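Local coordinates for protein pumilio homolog 23 (PDB 5WZJ) that binds RNA sequence-specifically through a superhelix of pumilio repeats, here holding an 18S rRNA sequence, and probably regulates translation and mRNA stability, at residues A474-D479 and E510-A515; C516-R521 and D558-R563; E522-E527 and R546-D551. All blocks are in the same frame, centred on the assembly; numbering follows the deposited sequence.

Interaction 1: A474-D479 and E510-A515; sequences AFLASD and EKCFDA. With nucleotides of chain B.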
loop_
_atom_site.group_PDB
_atom_site.type_symbol
_atom_site.label_atom_id
_atom_site.label_comp_id
_atom_site.label_asym_id
_atom_site.label_seq_id
_atom_site.Cartn_x
_atom_site.Cartn_y
_atom_site.Cartn_z
ATOM N N ALA A 474 16.408 -3.011 -12.891
ATOM C CA ALA A 474 17.209 -2.727 -11.707
ATOM C C ALA A 474 18.680 -3.065 -11.952
ATOM O O ALA A 474 19.574 -2.326 -11.519
ATOM C CB ALA A 474 16.662 -3.503 -10.503
ATOM N N PHE A 475 18.950 -4.182 -12.637
ATOM C CA PHE A 475 20.327 -4.503 -13.016
ATOM C C PHE A 475 20.924 -3.428 -13.923
ATOM O O PHE A 475 22.070 -3.015 -13.733
ATOM C CB PHE A 475 20.379 -5.865 -13.708
ATOM C CG PHE A 475 21.663 -6.122 -14.461
ATOM C CD1 PHE A 475 22.839 -6.391 -13.782
ATOM C CD2 PHE A 475 21.674 -6.146 -15.851
ATOM C CE1 PHE A 475 24.021 -6.650 -14.476
ATOM C CE2 PHE A 475 22.849 -6.410 -16.555
ATOM C CZ PHE A 475 24.027 -6.645 -15.859
ATOM N N LEU A 476 20.167 -2.977 -14.924
ATOM C CA LEU A 476 20.664 -1.929 -15.817
ATOM C C LEU A 476 20.985 -0.639 -15.068
ATOM O O LEU A 476 21.891 0.106 -15.473
ATOM C CB LEU A 476 19.642 -1.671 -16.928
ATOM C CG LEU A 476 19.516 -2.835 -17.926
ATOM C CD1 LEU A 476 18.566 -2.463 -19.041
ATOM C CD2 LEU A 476 20.884 -3.190 -18.511
ATOM N N ALA A 477 20.269 -0.359 -13.975
ATOM C CA ALA A 477 20.548 0.815 -13.156
ATOM C C ALA A 477 21.596 0.566 -12.082
ATOM O O ALA A 477 21.972 1.509 -11.388
ATOM C CB ALA A 477 19.254 1.308 -12.490
ATOM N N SER A 478 22.068 -0.670 -11.913
ATOM C CA SER A 478 23.010 -0.988 -10.848
ATOM C C SER A 478 24.390 -0.433 -11.187
ATOM O O SER A 478 24.614 0.126 -12.261
ATOM C CB SER A 478 23.089 -2.501 -10.644
ATOM O OG SER A 478 23.757 -3.111 -11.741
ATOM N N ASP A 479 25.358 -0.607 -10.284
ATOM C CA ASP A 479 26.731 -0.305 -10.665
ATOM C C ASP A 479 27.501 -1.559 -11.101
ATOM O O ASP A 479 28.720 -1.632 -10.929
ATOM C CB ASP A 479 27.466 0.455 -9.554
ATOM C CG ASP A 479 27.785 -0.404 -8.351
ATOM O OD1 ASP A 479 27.134 -1.447 -8.179
ATOM O OD2 ASP A 479 28.685 -0.026 -7.569
ATOM N N GLU A 510 13.226 1.116 -23.607
ATOM C CA GLU A 510 13.729 2.452 -23.301
ATOM C C GLU A 510 15.021 2.402 -22.504
ATOM O O GLU A 510 15.954 3.169 -22.763
ATOM C CB GLU A 510 12.701 3.206 -22.472
ATOM C CG GLU A 510 11.822 4.168 -23.172
ATOM C CD GLU A 510 10.794 4.702 -22.208
ATOM O OE1 GLU A 510 9.785 3.993 -21.966
ATOM O OE2 GLU A 510 11.036 5.794 -21.646
ATOM N N LYS A 511 15.051 1.579 -21.457
ATOM C CA LYS A 511 16.197 1.593 -20.562
ATOM C C LYS A 511 17.384 0.854 -21.165
ATOM O O LYS A 511 18.532 1.226 -20.907
ATOM C CB LYS A 511 15.783 1.030 -19.199
ATOM C CG LYS A 511 14.619 1.844 -18.627
ATOM C CD LYS A 511 14.293 1.541 -17.188
ATOM C CE LYS A 511 13.089 2.375 -16.730
ATOM N NZ LYS A 511 12.665 2.056 -15.338
ATOM N N CYS A 512 17.131 -0.165 -21.986
ATOM C CA CYS A 512 18.208 -0.731 -22.795
ATOM C C CYS A 512 18.773 0.314 -23.741
ATOM O O CYS A 512 19.994 0.507 -23.816
ATOM C CB CYS A 512 17.708 -1.935 -23.592
ATOM S SG CYS A 512 17.399 -3.411 -22.603
ATOM N N PHE A 513 17.889 0.992 -24.479
ATOM C CA PHE A 513 18.330 2.014 -25.425
ATOM C C PHE A 513 19.212 3.048 -24.739
ATOM O O PHE A 513 20.299 3.385 -25.230
ATOM C CB PHE A 513 17.106 2.672 -26.075
ATOM C CG PHE A 513 17.440 3.603 -27.208
ATOM C CD1 PHE A 513 17.735 4.938 -26.963
ATOM C CD2 PHE A 513 17.452 3.145 -28.518
ATOM C CE1 PHE A 513 18.035 5.804 -28.007
ATOM C CE2 PHE A 513 17.748 4.003 -29.567
ATOM C CZ PHE A 513 18.040 5.336 -29.309
ATOM N N ASP A 514 18.776 3.532 -23.575
ATOM C CA ASP A 514 19.540 4.551 -22.862
ATOM C C ASP A 514 20.920 4.055 -22.447
ATOM O O ASP A 514 21.871 4.841 -22.399
ATOM C CB ASP A 514 18.764 5.027 -21.632
ATOM C CG ASP A 514 17.651 6.004 -21.990
ATOM O OD1 ASP A 514 17.624 6.491 -23.145
ATOM O OD2 ASP A 514 16.812 6.292 -21.118
ATOM N N ALA A 515 21.058 2.764 -22.161
ATOM C CA ALA A 515 22.330 2.217 -21.703
ATOM C C ALA A 515 23.250 1.765 -22.840
ATOM O O ALA A 515 24.342 1.253 -22.562
ATOM C CB ALA A 515 22.071 1.049 -20.744
ATOM O "O5'" G B 1 0.095 6.521 -18.218
ATOM C "C5'" G B 1 -0.736 5.646 -18.968
ATOM C "C4'" G B 1 0.022 4.433 -19.452
ATOM O "O4'" G B 1 0.991 4.830 -20.461
ATOM C "C3'" G B 1 0.846 3.691 -18.404
ATOM O "O3'" G B 1 0.064 2.783 -17.635
ATOM C "C2'" G B 1 1.919 3.004 -19.246
ATOM O "O2'" G B 1 1.412 1.817 -19.836
ATOM C "C1'" G B 1 2.153 4.035 -20.359
ATOM N N9 G B 1 3.306 4.911 -20.072
ATOM C C8 G B 1 3.318 6.069 -19.322
ATOM N N7 G B 1 4.499 6.623 -19.235
ATOM C C5 G B 1 5.322 5.775 -19.973
ATOM C C6 G B 1 6.717 5.854 -20.240
ATOM O O6 G B 1 7.520 6.721 -19.864
ATOM N N1 G B 1 7.149 4.783 -21.028
ATOM C C2 G B 1 6.349 3.765 -21.499
ATOM N N2 G B 1 6.962 2.823 -22.238
ATOM N N3 G B 1 5.044 3.681 -21.256
ATOM C C4 G B 1 4.603 4.712 -20.494
#

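Interaction 2: C516-R521 and D558-R563; sequences CNLTLR and DQWKSR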
loop_
_atom_site.group_PDB
_atom_site.type_symbol
_atom_site.label_atom_id
_atom_site.label_comp_id
_atom_site.label_asym_id
_atom_site.label_seq_id
_atom_site.Cartn_x
_atom_site.Cartn_y
_atom_site.Cartn_z
ATOM N N CYS A 516 22.859 1.965 -24.099
ATOM C CA CYS A 516 23.573 1.438 -25.255
ATOM C C CYS A 516 24.463 2.471 -25.927
ATOM O O CYS A 516 24.221 3.679 -25.865
ATOM C CB CYS A 516 22.593 0.920 -26.306
ATOM S SG CYS A 516 21.992 -0.669 -25.945
ATOM N N ASN A 517 25.475 1.957 -26.624
ATOM C CA ASN A 517 26.279 2.711 -27.574
ATOM C C ASN A 517 25.498 2.900 -28.879
ATOM O O ASN A 517 24.406 2.356 -29.057
ATOM C CB ASN A 517 27.605 1.983 -27.822
ATOM C CG ASN A 517 27.408 0.532 -28.304
ATOM O OD1 ASN A 517 26.533 0.242 -29.120
ATOM N ND2 ASN A 517 28.222 -0.381 -27.778
ATOM N N LEU A 518 26.083 3.650 -29.823
ATOM C CA LEU A 518 25.395 3.946 -31.082
ATOM C C LEU A 518 25.007 2.674 -31.826
ATOM O O LEU A 518 23.904 2.586 -32.384
ATOM C CB LEU A 518 26.265 4.830 -31.983
ATOM C CG LEU A 518 25.710 5.078 -33.399
ATOM C CD1 LEU A 518 24.318 5.706 -33.351
ATOM C CD2 LEU A 518 26.643 5.941 -34.229
ATOM N N THR A 519 25.897 1.679 -31.844
ATOM C CA THR A 519 25.637 0.463 -32.607
ATOM C C THR A 519 24.378 -0.239 -32.124
ATOM O O THR A 519 23.531 -0.639 -32.926
ATOM C CB THR A 519 26.830 -0.480 -32.505
ATOM O OG1 THR A 519 27.985 0.174 -33.034
ATOM C CG2 THR A 519 26.558 -1.751 -33.284
ATOM N N LEU A 520 24.236 -0.401 -30.811
ATOM C CA LEU A 520 23.061 -1.105 -30.317
ATOM C C LEU A 520 21.819 -0.218 -30.324
ATOM O O LEU A 520 20.707 -0.730 -30.492
ATOM C CB LEU A 520 23.342 -1.667 -28.924
ATOM C CG LEU A 520 24.332 -2.846 -28.974
ATOM C CD1 LEU A 520 24.963 -3.110 -27.604
ATOM C CD2 LEU A 520 23.675 -4.112 -29.534
ATOM N N ARG A 521 21.980 1.099 -30.165
ATOM C CA ARG A 521 20.837 1.996 -30.337
ATOM C C ARG A 521 20.253 1.878 -31.733
ATOM O O ARG A 521 19.028 1.843 -31.904
ATOM C CB ARG A 521 21.244 3.439 -30.063
ATOM C CG ARG A 521 21.425 3.719 -28.598
ATOM C CD ARG A 521 21.642 5.193 -28.339
ATOM N NE ARG A 521 21.903 5.422 -26.929
ATOM C CZ ARG A 521 21.915 6.617 -26.352
ATOM N NH1 ARG A 521 21.678 7.706 -27.071
ATOM N NH2 ARG A 521 22.163 6.716 -25.055
ATOM N N ASP A 558 21.278 9.320 -41.106
ATOM C CA ASP A 558 22.577 9.912 -40.786
ATOM C C ASP A 558 22.447 10.983 -39.711
ATOM O O ASP A 558 23.279 11.065 -38.802
ATOM C CB ASP A 558 23.217 10.497 -42.046
ATOM C CG ASP A 558 23.574 9.439 -43.055
ATOM O OD1 ASP A 558 24.627 8.790 -42.874
ATOM O OD2 ASP A 558 22.796 9.255 -44.020
ATOM N N GLN A 559 21.405 11.810 -39.791
ATOM C CA GLN A 559 21.217 12.839 -38.775
ATOM C C GLN A 559 20.786 12.221 -37.444
ATOM O O GLN A 559 21.220 12.665 -36.374
ATOM C CB GLN A 559 20.206 13.876 -39.279
ATOM C CG GLN A 559 20.686 14.637 -40.538
ATOM C CD GLN A 559 19.703 15.705 -41.013
ATOM O OE1 GLN A 559 18.656 15.916 -40.412
ATOM N NE2 GLN A 559 20.050 16.383 -42.099
ATOM N N TRP A 560 19.947 11.186 -37.493
ATOM C CA TRP A 560 19.562 10.482 -36.271
ATOM C C TRP A 560 20.788 9.952 -35.541
ATOM O O TRP A 560 20.922 10.122 -34.324
ATOM C CB TRP A 560 18.603 9.337 -36.615
ATOM C CG TRP A 560 18.067 8.571 -35.421
ATOM C CD1 TRP A 560 16.913 8.828 -34.750
ATOM C CD2 TRP A 560 18.659 7.423 -34.776
ATOM N NE1 TRP A 560 16.741 7.919 -33.733
ATOM C CE2 TRP A 560 17.798 7.046 -33.726
ATOM C CE3 TRP A 560 19.827 6.682 -34.985
ATOM C CZ2 TRP A 560 18.067 5.959 -32.884
ATOM C CZ3 TRP A 560 20.094 5.602 -34.149
ATOM C CH2 TRP A 560 19.216 5.252 -33.107
ATOM N N LYS A 561 21.708 9.325 -36.282
ATOM C CA LYS A 561 22.898 8.733 -35.668
ATOM C C LYS A 561 23.803 9.791 -35.046
ATOM O O LYS A 561 24.310 9.600 -33.934
ATOM C CB LYS A 561 23.677 7.910 -36.697
ATOM C CG LYS A 561 23.057 6.553 -37.025
ATOM C CD LYS A 561 23.466 6.055 -38.415
ATOM C CE LYS A 561 24.916 5.599 -38.468
ATOM N NZ LYS A 561 25.320 5.180 -39.853
ATOM N N SER A 562 24.026 10.911 -35.737
ATOM C CA SER A 562 24.912 11.924 -35.163
ATOM C C SER A 562 24.293 12.593 -33.942
ATOM O O SER A 562 25.019 12.979 -33.021
ATOM C CB SER A 562 25.290 12.965 -36.213
ATOM O OG SER A 562 24.141 13.583 -36.747
ATOM N N ARG A 563 22.963 12.720 -33.885
ATOM C CA ARG A 563 22.358 13.216 -32.649
ATOM C C ARG A 563 22.439 12.173 -31.537
ATOM O O ARG A 563 22.659 12.521 -30.369
ATOM C CB ARG A 563 20.910 13.650 -32.890
ATOM C CG ARG A 563 20.792 14.733 -33.960
ATOM C CD ARG A 563 19.457 15.439 -33.914
ATOM N NE ARG A 563 19.345 16.278 -32.724
ATOM C CZ ARG A 563 18.369 17.156 -32.528
ATOM N NH1 ARG A 563 17.429 17.312 -33.452
ATOM N NH2 ARG A 563 18.332 17.881 -31.418
#

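Interaction 3: E522-E527 and R546-D551; sequences EAIASE and RKLDID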
loop_
_atom_site.group_PDB
_atom_site.type_symbol
_atom_site.label_atom_id
_atom_site.label_comp_id
_atom_site.label_asym_id
_atom_site.label_seq_id
_atom_site.Cartn_x
_atom_site.Cartn_y
_atom_site.Cartn_z
ATOM N N GLU A 522 21.118 1.802 -32.744
ATOM C CA GLU A 522 20.650 1.629 -34.108
ATOM C C GLU A 522 19.953 0.288 -34.294
ATOM O O GLU A 522 18.917 0.209 -34.965
ATOM C CB GLU A 522 21.819 1.768 -35.078
ATOM C CG GLU A 522 21.383 1.704 -36.510
ATOM C CD GLU A 522 22.443 2.181 -37.476
ATOM O OE1 GLU A 522 23.577 2.487 -37.038
ATOM O OE2 GLU A 522 22.121 2.249 -38.681
ATOM N N ALA A 523 20.502 -0.781 -33.710
ATOM C CA ALA A 523 19.850 -2.084 -33.810
ATOM C C ALA A 523 18.461 -2.064 -33.174
ATOM O O ALA A 523 17.499 -2.573 -33.757
ATOM C CB ALA A 523 20.724 -3.165 -33.166
ATOM N N ILE A 524 18.334 -1.463 -31.987
ATOM C CA ILE A 524 17.021 -1.350 -31.348
ATOM C C ILE A 524 16.077 -0.517 -32.209
ATOM O O ILE A 524 14.903 -0.863 -32.393
ATOM C CB ILE A 524 17.154 -0.748 -29.937
ATOM C CG1 ILE A 524 17.853 -1.721 -28.983
ATOM C CG2 ILE A 524 15.766 -0.356 -29.389
ATOM C CD1 ILE A 524 18.347 -1.040 -27.710
ATOM N N ALA A 525 16.567 0.616 -32.721
ATOM C CA ALA A 525 15.719 1.489 -33.530
ATOM C C ALA A 525 15.248 0.769 -34.784
ATOM O O ALA A 525 14.085 0.897 -35.193
ATOM C CB ALA A 525 16.477 2.766 -33.888
ATOM N N SER A 526 16.138 -0.015 -35.390
ATOM C CA SER A 526 15.787 -0.795 -36.566
ATOM C C SER A 526 14.693 -1.813 -36.253
ATOM O O SER A 526 13.795 -2.050 -37.073
ATOM C CB SER A 526 17.050 -1.481 -37.092
ATOM O OG SER A 526 16.790 -2.235 -38.255
ATOM N N GLU A 527 14.747 -2.432 -35.068
ATOM C CA GLU A 527 13.734 -3.422 -34.717
ATOM C C GLU A 527 12.376 -2.771 -34.463
ATOM O O GLU A 527 11.339 -3.314 -34.866
ATOM C CB GLU A 527 14.189 -4.235 -33.503
ATOM C CG GLU A 527 15.351 -5.162 -33.826
ATOM C CD GLU A 527 15.719 -6.084 -32.669
ATOM O OE1 GLU A 527 16.929 -6.334 -32.461
ATOM O OE2 GLU A 527 14.803 -6.564 -31.973
ATOM N N ARG A 546 8.476 8.550 -30.084
ATOM C CA ARG A 546 8.981 9.918 -29.982
ATOM C C ARG A 546 10.310 9.976 -29.236
ATOM O O ARG A 546 11.229 10.697 -29.645
ATOM C CB ARG A 546 7.952 10.814 -29.285
ATOM C CG ARG A 546 6.985 11.545 -30.213
ATOM C CD ARG A 546 6.049 12.490 -29.442
ATOM N NE ARG A 546 4.942 11.792 -28.781
ATOM C CZ ARG A 546 4.849 11.579 -27.468
ATOM N NH1 ARG A 546 3.798 10.935 -26.973
ATOM N NH2 ARG A 546 5.797 12.013 -26.644
ATOM N N LYS A 547 10.427 9.239 -28.132
ATOM C CA LYS A 547 11.637 9.305 -27.320
ATOM C C LYS A 547 12.852 8.752 -28.059
ATOM O O LYS A 547 13.964 9.260 -27.883
ATOM C CB LYS A 547 11.422 8.547 -26.010
ATOM C CG LYS A 547 12.571 8.647 -25.005
ATOM C CD LYS A 547 12.435 7.549 -23.951
ATOM C CE LYS A 547 13.276 7.799 -22.707
ATOM N NZ LYS A 547 14.651 7.251 -22.821
ATOM N N LEU A 548 12.670 7.711 -28.868
ATOM C CA LEU A 548 13.751 7.158 -29.674
ATOM C C LEU A 548 13.819 7.778 -31.069
ATOM O O LEU A 548 14.713 7.419 -31.836
ATOM C CB LEU A 548 13.613 5.635 -29.788
ATOM C CG LEU A 548 14.173 4.792 -28.624
ATOM C CD1 LEU A 548 13.623 5.237 -27.280
ATOM C CD2 LEU A 548 13.914 3.296 -28.831
ATOM N N ASP A 549 12.904 8.692 -31.404
ATOM C CA ASP A 549 12.870 9.364 -32.706
ATOM C C ASP A 549 12.903 8.354 -33.848
ATOM O O ASP A 549 13.741 8.417 -34.746
ATOM C CB ASP A 549 14.014 10.374 -32.834
ATOM C CG ASP A 549 13.893 11.239 -34.077
ATOM O OD1 ASP A 549 12.802 11.274 -34.692
ATOM O OD2 ASP A 549 14.899 11.877 -34.445
ATOM N N ILE A 550 11.976 7.395 -33.798
ATOM C CA ILE A 550 11.997 6.313 -34.772
ATOM C C ILE A 550 11.716 6.854 -36.171
ATOM O O ILE A 550 12.309 6.395 -37.156
ATOM C CB ILE A 550 11.007 5.207 -34.353
ATOM C CG1 ILE A 550 11.461 4.574 -33.030
ATOM C CG2 ILE A 550 10.907 4.121 -35.416
ATOM C CD1 ILE A 550 12.886 3.968 -33.091
ATOM N N ASP A 551 10.835 7.855 -36.275
ATOM C CA ASP A 551 10.563 8.472 -37.574
ATOM C C ASP A 551 11.819 9.115 -38.158
ATOM O O ASP A 551 12.085 8.990 -39.360
ATOM C CB ASP A 551 9.447 9.513 -37.447
ATOM C CG ASP A 551 8.080 8.890 -37.211
ATOM O OD1 ASP A 551 7.885 7.708 -37.560
ATOM O OD2 ASP A 551 7.196 9.595 -36.685
#

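Interaction 1: A474-D479 and E510-A515
L476 lays one methyl, CD1, over the last turn of helix 503-514, with L476 CD1 3.9 Å from C512 SG and 4.0 Å from C512 N. It thus covers thiol and backbone together at the K511-C512 junction. The chi1 of L476 (-69°) sets CG beside its own backbone N and opposite the carbonyl carbon, and CD1 extends from there across the gap between the two helices. K511 gives this apolar patch only the root of its side chain; its NZ runs on to a salt bridge with E473 and to O6 of a guanine in the bound RNA. One residue earlier, E510 reads the first base: E510 OE1 accepts from G1 N1 of chain B at 2.9 Å (157° at the hydrogen) and from G1 N2 of chain B at 3.1 Å. The hydroxyl of Y543 holds E510 OE2. With an alanine in place of E510, N1 and N2 of G1 would probably lose their shared acceptor and the Y543 hydroxyl its partner. The contact joins helix 468-477 of Pumilio repeat 7 to helix 503-514 of repeat 8, while I489 of helix 482-490 packs on L476 and A515, and L492 covers C512.

Interaction 2: C516-R521 and D558-R563
W560 drives the outer corner of its indole, CH2, against the backbone of R521: W560 CH2 lies 3.6 Å from R521 O and 3.8 Å from R521 C, the carbonyl carbon meeting the ring edge in its plane. R521 CB closes in on the same corner, 4.1 Å from W560 CH2. With CG anti to the backbone N (chi1 -177°), W560 reaches across to helix 518-530, while its NE1 is held by L548 O and Y553 meets it edge-to-face. This is the tight, buried half. The other half is looser and partly open to solvent. Here L518 CD1 rests 3.9 Å from K561 O and 4.0 Å from K561 CG, and the two side chains cross at about a right angle. K561 bends at chi3 (73°), and the end of its chain leads away from L518. R521 likewise sends its guanidinium group away from W560, where NH1 bonds Q564 and NH2 bonds D514 O, with NE weakly bonded to C516 O. The start of helix 518-530 is fixed by N517, whose OD1 accepts from L520 N at 2.9 Å in a nearly straight bond (165°). An N-capped helix from Pumilio repeat 8, in van der Waals contact with helix 557-565 and without a hydrogen bond between the segments, is in keeping with an all-helical superhelix whose last repeat is covered by a further helix.

Interaction 3: E522-E527 and R546-D551
I550 points its CD1 methyl at the small side of A525, and L548 meets I524 one step along helix 518-530. L548 and I550 lie directly before and after D549, whose positive phi marks the Schellman motif ending helix 541-547; helix 550-555 follows at once, so the contact is a helix packed against the tight turn joining two consecutive helices at the C-terminal end of the pumilio superhelix. I550 has CG1 beside its backbone N, and a chi2 of -58° turns CD1 toward the neighbouring helix. I550 CD1 comes as near to A525 CA, 3.8 Å, as to A525 CB, 3.9 Å. It therefore presses on the helix backbone as much as on a side chain, which the single methyl of the alanine allows; the CA atoms of A525 and I550 are just 6.2 Å apart. The second pair is looser and differently turned. I524 and L548 cross obliquely, branch to branch, with I524 CG2 4.1 Å from L548 CD2. In I524 it is CG2 that stands anti to the backbone N, and this leaves the longer CG1-CD1 arm to run toward helix 503-514, where V509 and F513 receive it. F513 also packs on L548, while L528 touches both L548 and I550, and W560 of helix 557-565 covers A525. All four touching residues are buried and apolar, and no hydrogen bond passes between the segments. Charged groups lie around this core and find partners beyond it: K547 bridges to D514, D551 to K532, and E527 takes the backbone N atoms of G494 and F496. At the turn itself D549 has a phi of 52°, and its OD1 caps the new helix by accepting from G552 N.

How the interactions relate
The three contacts follow the chain toward its C-terminus, all on one side of the molecule's centre. Interaction 1 closes before the others open, and interaction 3 lies between the two segments of interaction 2. Centres of interactions 2 and 3 are about 9 Å apart, and each lies about 17 Å from that of interaction 1. Helix 518-530 serves both 2 and 3, presenting its start to helix 557-565 and its middle to the 546-551 turn. Helix 503-514, whose E510 holds G1 of chain B, meets repeat 7 through C512 and the C-terminal helices through F513 and the D514-K547 salt bridge. The terminal helices thus pack on repeat 8 as repeat 8 packs on repeat 7.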